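Local coordinates for protein alanine racemase, biosynthetic (Pseudomonas aeruginosa PAO1, PDB 6A2F) that is a pyridoxal-phosphate-dependent enzyme of the alanine racemase family, pairing a TIM-barrel domain with a beta-rich C-terminal domain, at residues A[14-19]-A[228-233]; A[158-163]-A[191-196]. All coordinates share one frame; numbering follows the deposited sequence.

Contact 1: A[14-19]-A[228-233]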
loop_
_atom_site.group_PDB
_atom_site.type_symbol
_atom_site.label_atom_id
_atom_site.label_comp_id
_atom_site.label_asym_id
_atom_site.label_seq_id
_atom_site.Cartn_x
_atom_site.Cartn_y
_atom_site.Cartn_z
ATOM N N ARG A 14 -17.966 -13.111 9.902
ATOM C CA ARG A 14 -19.338 -13.623 10.011
ATOM C C ARG A 14 -20.049 -13.020 11.226
ATOM O O ARG A 14 -21.198 -12.594 11.125
ATOM C CB ARG A 14 -19.363 -15.157 10.089
ATOM C CG ARG A 14 -18.887 -15.866 8.828
ATOM C CD ARG A 14 -19.150 -17.365 8.882
ATOM N NE ARG A 14 -20.542 -17.688 8.588
ATOM C CZ ARG A 14 -21.052 -18.918 8.563
ATOM N NH1 ARG A 14 -20.289 -19.973 8.823
ATOM N NH2 ARG A 14 -22.336 -19.097 8.281
ATOM N N HIS A 15 -19.350 -12.984 12.361
ATOM C CA HIS A 15 -19.856 -12.377 13.597
ATOM C C HIS A 15 -20.199 -10.894 13.415
ATOM O O HIS A 15 -21.294 -10.459 13.778
ATOM C CB HIS A 15 -18.843 -12.559 14.739
ATOM C CG HIS A 15 -19.278 -11.954 16.040
ATOM N ND1 HIS A 15 -19.073 -10.625 16.349
ATOM C CD2 HIS A 15 -19.905 -12.497 17.111
ATOM C CE1 HIS A 15 -19.562 -10.376 17.550
ATOM N NE2 HIS A 15 -20.071 -11.494 18.034
ATOM N N ASN A 16 -19.266 -10.131 12.848
ATOM C CA ASN A 16 -19.456 -8.697 12.668
ATOM C C ASN A 16 -20.581 -8.391 11.686
ATOM O O ASN A 16 -21.306 -7.405 11.854
ATOM C CB ASN A 16 -18.162 -8.029 12.210
ATOM C CG ASN A 16 -17.043 -8.155 13.224
ATOM O OD1 ASN A 16 -17.276 -8.293 14.430
ATOM N ND2 ASN A 16 -15.811 -8.105 12.738
ATOM N N TYR A 17 -20.729 -9.242 10.670
ATOM C CA TYR A 17 -21.823 -9.110 9.710
ATOM C C TYR A 17 -23.196 -9.314 10.359
ATOM O O TYR A 17 -24.128 -8.556 10.090
ATOM C CB TYR A 17 -21.648 -10.060 8.522
ATOM C CG TYR A 17 -22.751 -9.901 7.503
ATOM C CD1 TYR A 17 -22.768 -8.811 6.634
ATOM C CD2 TYR A 17 -23.795 -10.821 7.429
ATOM C CE1 TYR A 17 -23.785 -8.643 5.712
ATOM C CE2 TYR A 17 -24.816 -10.664 6.506
ATOM C CZ TYR A 17 -24.808 -9.571 5.651
ATOM O OH TYR A 17 -25.818 -9.403 4.728
ATOM N N ALA A 18 -23.313 -10.339 11.205
ATOM C CA ALA A 18 -24.557 -10.628 11.914
ATOM C C ALA A 18 -24.900 -9.496 12.884
ATOM O O ALA A 18 -26.072 -9.188 13.105
ATOM C CB ALA A 18 -24.452 -11.951 12.653
ATOM N N LEU A 19 -23.862 -8.890 13.457
ATOM C CA LEU A 19 -24.014 -7.733 14.328
ATOM C C LEU A 19 -24.572 -6.535 13.552
ATOM O O LEU A 19 -25.399 -5.781 14.071
ATOM C CB LEU A 19 -22.669 -7.385 14.977
ATOM C CG LEU A 19 -22.648 -6.401 16.153
ATOM C CD1 LEU A 19 -21.495 -6.736 17.087
ATOM C CD2 LEU A 19 -22.556 -4.954 15.688
ATOM N N LEU A 228 -17.668 -1.404 20.691
ATOM C CA LEU A 228 -18.796 -1.673 19.795
ATOM C C LEU A 228 -19.065 -3.171 19.616
ATOM O O LEU A 228 -20.012 -3.560 18.929
ATOM C CB LEU A 228 -18.572 -0.993 18.439
ATOM C CG LEU A 228 -18.587 0.540 18.440
ATOM C CD1 LEU A 228 -17.782 1.089 17.270
ATOM C CD2 LEU A 228 -20.012 1.077 18.424
ATOM N N GLY A 229 -18.236 -4.001 20.242
ATOM C CA GLY A 229 -18.392 -5.453 20.175
ATOM C C GLY A 229 -17.940 -6.083 18.865
ATOM O O GLY A 229 -18.369 -7.189 18.533
ATOM N N LEU A 230 -17.073 -5.387 18.132
ATOM C CA LEU A 230 -16.566 -5.870 16.849
ATOM C C LEU A 230 -15.264 -6.651 17.016
ATOM O O LEU A 230 -14.301 -6.146 17.605
ATOM C CB LEU A 230 -16.321 -4.701 15.892
ATOM C CG LEU A 230 -17.387 -3.630 15.673
ATOM C CD1 LEU A 230 -16.756 -2.456 14.939
ATOM C CD2 LEU A 230 -18.584 -4.173 14.909
ATOM N N LYS A 231 -15.232 -7.870 16.481
ATOM C CA LYS A 231 -14.042 -8.718 16.556
ATOM C C LYS A 231 -13.084 -8.450 15.390
ATOM O O LYS A 231 -13.501 -8.488 14.235
ATOM C CB LYS A 231 -14.437 -10.194 16.582
ATOM C CG LYS A 231 -15.209 -10.603 17.824
ATOM C CD LYS A 231 -15.464 -12.100 17.831
ATOM C CE LYS A 231 -16.141 -12.529 19.121
ATOM N NZ LYS A 231 -16.461 -13.984 19.100
ATOM N N PRO A 232 -11.797 -8.176 15.690
ATOM C CA PRO A 232 -10.819 -7.871 14.635
ATOM C C PRO A 232 -10.583 -9.056 13.708
ATOM O O PRO A 232 -10.369 -10.175 14.170
ATOM C CB PRO A 232 -9.541 -7.520 15.412
ATOM C CG PRO A 232 -9.729 -8.111 16.767
ATOM C CD PRO A 232 -11.205 -8.073 17.038
ATOM N N ALA A 233 -10.636 -8.806 12.406
ATOM C CA ALA A 233 -10.503 -9.869 11.417
ATOM C C ALA A 233 -9.047 -10.174 11.082
ATOM O O ALA A 233 -8.680 -11.343 10.956
ATOM C CB ALA A 233 -11.286 -9.529 10.156
#
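H15, N16 and L19 of helix 10-22 meet the loop 228-233, which runs from the TIM-barrel part toward strand 234-246 of the beta-rich part. H15 comes first. With CG anti to the backbone N (chi1 179°), its imidazole reaches the loop, and the extended chain of K231 crosses over one face at about a right angle. K231 CE sits 4.2 Å from the centroid of the H15 ring, close to the ring normal, a CH-pi contact. At the ring's edge, H15 CE1 lies 3.5 Å from G229 O.

One residue on, N16 reads the backbone of K231 with both ends of its amide. N16 OD1 takes K231 N at 2.9 Å, the donor lying in the carbonyl plane on a lone pair. N16 ND2 gives to K231 O at 2.8 Å, nearly straight at 170°, and the acceptor stays within the amide plane. The paired bonds fix the rotation of the buried amide; ND2 also bonds to L214 O.

A turn further along the helix, L19 splits its branches between G229 and L230. The loop bends at G229 with positive phi (76°), and its carbonyl faces the leucine: L19 CD1 lies 3.5 Å from G229 O. The other branch meets L230 crosswise, L19 CD2 to L230 CD2 at 4.1 Å.

Contact 2: A[158-163]-A[191-196]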
loop_
_atom_site.group_PDB
_atom_site.type_symbol
_atom_site.label_atom_id
_atom_site.label_comp_id
_atom_site.label_asym_id
_atom_site.label_seq_id
_atom_site.Cartn_x
_atom_site.Cartn_y
_atom_site.Cartn_z
ATOM N N SER A 158 -27.465 7.025 -1.467
ATOM C CA SER A 158 -26.610 8.156 -1.137
ATOM C C SER A 158 -25.649 7.744 -0.029
ATOM O O SER A 158 -25.803 6.676 0.569
ATOM C CB SER A 158 -27.437 9.373 -0.720
ATOM O OG SER A 158 -26.716 10.571 -0.943
ATOM N N HIS A 159 -24.664 8.590 0.246
ATOM C CA HIS A 159 -23.573 8.234 1.145
ATOM C C HIS A 159 -23.167 9.432 2.011
ATOM O O HIS A 159 -22.994 10.538 1.495
ATOM C CB HIS A 159 -22.384 7.719 0.319
ATOM C CG HIS A 159 -21.277 7.127 1.136
ATOM N ND1 HIS A 159 -21.356 5.873 1.703
ATOM C CD2 HIS A 159 -20.055 7.610 1.462
ATOM C CE1 HIS A 159 -20.235 5.613 2.352
ATOM N NE2 HIS A 159 -19.428 6.653 2.221
ATOM N N PHE A 160 -23.028 9.200 3.320
ATOM C CA PHE A 160 -22.675 10.244 4.294
ATOM C C PHE A 160 -21.213 10.653 4.199
ATOM O O PHE A 160 -20.363 9.837 3.850
ATOM C CB PHE A 160 -22.922 9.757 5.724
ATOM C CG PHE A 160 -24.369 9.715 6.128
ATOM C CD1 PHE A 160 -25.133 10.879 6.180
ATOM C CD2 PHE A 160 -24.960 8.511 6.503
ATOM C CE1 PHE A 160 -26.461 10.839 6.577
ATOM C CE2 PHE A 160 -26.288 8.466 6.903
ATOM C CZ PHE A 160 -27.039 9.630 6.940
ATOM N N ALA A 161 -20.920 11.906 4.540
ATOM C CA ALA A 161 -19.536 12.403 4.565
ATOM C C ALA A 161 -18.913 12.424 5.969
ATOM O O ALA A 161 -17.688 12.405 6.111
ATOM C CB ALA A 161 -19.453 13.788 3.930
ATOM N N CYS A 162 -19.758 12.478 6.996
ATOM C CA CYS A 162 -19.286 12.706 8.362
ATOM C C CYS A 162 -20.030 11.879 9.408
ATOM O O CYS A 162 -20.039 12.234 10.592
ATOM C CB CYS A 162 -19.394 14.190 8.736
ATOM S SG CYS A 162 -18.685 15.361 7.561
ATOM N N ALA A 163 -20.643 10.778 8.982
ATOM C CA ALA A 163 -21.341 9.890 9.908
ATOM C C ALA A 163 -20.413 9.320 10.993
ATOM O O ALA A 163 -20.885 8.777 11.993
ATOM C CB ALA A 163 -22.043 8.772 9.150
ATOM N N LEU A 191 -28.758 4.078 2.393
ATOM C CA LEU A 191 -28.080 5.292 2.856
ATOM C C LEU A 191 -26.950 5.022 3.864
ATOM O O LEU A 191 -25.984 5.783 3.935
ATOM C CB LEU A 191 -29.109 6.264 3.447
ATOM C CG LEU A 191 -28.703 7.601 4.084
ATOM C CD1 LEU A 191 -27.893 8.479 3.140
ATOM C CD2 LEU A 191 -29.952 8.328 4.556
ATOM N N ALA A 192 -27.068 3.929 4.617
ATOM C CA ALA A 192 -26.207 3.682 5.779
ATOM C C ALA A 192 -24.904 2.927 5.494
ATOM O O ALA A 192 -24.930 1.756 5.090
ATOM C CB ALA A 192 -26.998 2.961 6.865
ATOM N N ASN A 193 -23.774 3.601 5.723
ATOM C CA ASN A 193 -22.468 2.930 5.848
ATOM C C ASN A 193 -22.312 2.351 7.270
ATOM O O ASN A 193 -23.256 2.403 8.062
ATOM C CB ASN A 193 -21.307 3.875 5.482
ATOM C CG ASN A 193 -21.324 5.186 6.269
ATOM O OD1 ASN A 193 -22.050 5.339 7.256
ATOM N ND2 ASN A 193 -20.509 6.139 5.831
ATOM N N SER A 194 -21.136 1.809 7.593
ATOM C CA SER A 194 -20.899 1.198 8.909
ATOM C C SER A 194 -21.221 2.172 10.035
ATOM O O SER A 194 -21.959 1.838 10.970
ATOM C CB SER A 194 -19.455 0.714 9.044
ATOM O OG SER A 194 -19.162 -0.329 8.130
ATOM N N ALA A 195 -20.673 3.380 9.922
ATOM C CA ALA A 195 -20.922 4.453 10.874
ATOM C C ALA A 195 -22.416 4.621 11.141
ATOM O O ALA A 195 -22.853 4.593 12.296
ATOM C CB ALA A 195 -20.310 5.755 10.374
ATOM N N ALA A 196 -23.192 4.762 10.068
ATOM C CA ALA A 196 -24.626 4.981 10.177
ATOM C C ALA A 196 -25.380 3.737 10.638
ATOM O O ALA A 196 -26.396 3.853 11.324
ATOM C CB ALA A 196 -25.190 5.495 8.857
HETATM O O HOH W 1 -17.791 5.396 4.767
HETATM O O HOH W 2 -19.640 8.978 6.594
HETATM O O HOH W 3 -23.312 6.466 3.936
#
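F160 and L191 cross at about a right angle, L191 CD1 over one face of the phenyl ring, off-centre toward the rim and 4.2 Å from its centroid. A196 CB approaches F160 CE2 at 3.7 Å. Nearby, A163 CB meets A195 CB. The contact joins the loops after neighbouring parallel strands 151-157 and 189-190 of the TIM barrel; just before, the S158 and S190 backbones bond.

H159 and N193 are likewise crossed, imidazole and amide planes 86° apart, with H159 CE1 3.5 Å from N193 ND2. N193 is the N-cap of helix 194-199. Its CG sits between the backbone N and carbonyl carbon (chi1 54°), which turns N193 OD1 back to accept from A196 N at 3.1 Å. Water 2 links N193 ND2 to A163 N. Separately, water 3 accepts from F160 N and donates to L191 O. The H159 nitrogens bond elsewhere, ND1 to R209 and NE2 to Y254 of the second subunit, close to a bound D-lysine.

No direct hydrogen bond spans the segments: apolar groups, a CA-H...O contact (L191 CA to S158 O) and waters join them. The capped helix start lies beside the cofactor phosphate, S194 OG bonding to OP3 of modified residue 34.

How the contacts relate
Contact 2 is largely buried and lies beside the cofactor, with the second subunit close by; contact 1 is only partly buried and no other chain of the assembly touches it. They share no helix or strand, and contact 2 is nested within the chain loop that contact 1 closes, their centres 18 Å apart and nearest atoms about 7 Å apart. M213 neighbours both: L19 touches it, and its N bonds to OG of S194, which lies on the helix of contact 2. Each uses one asparagine amide differently: direct two-point pairing with backbone across contact 1, helix capping plus water bridges in contact 2.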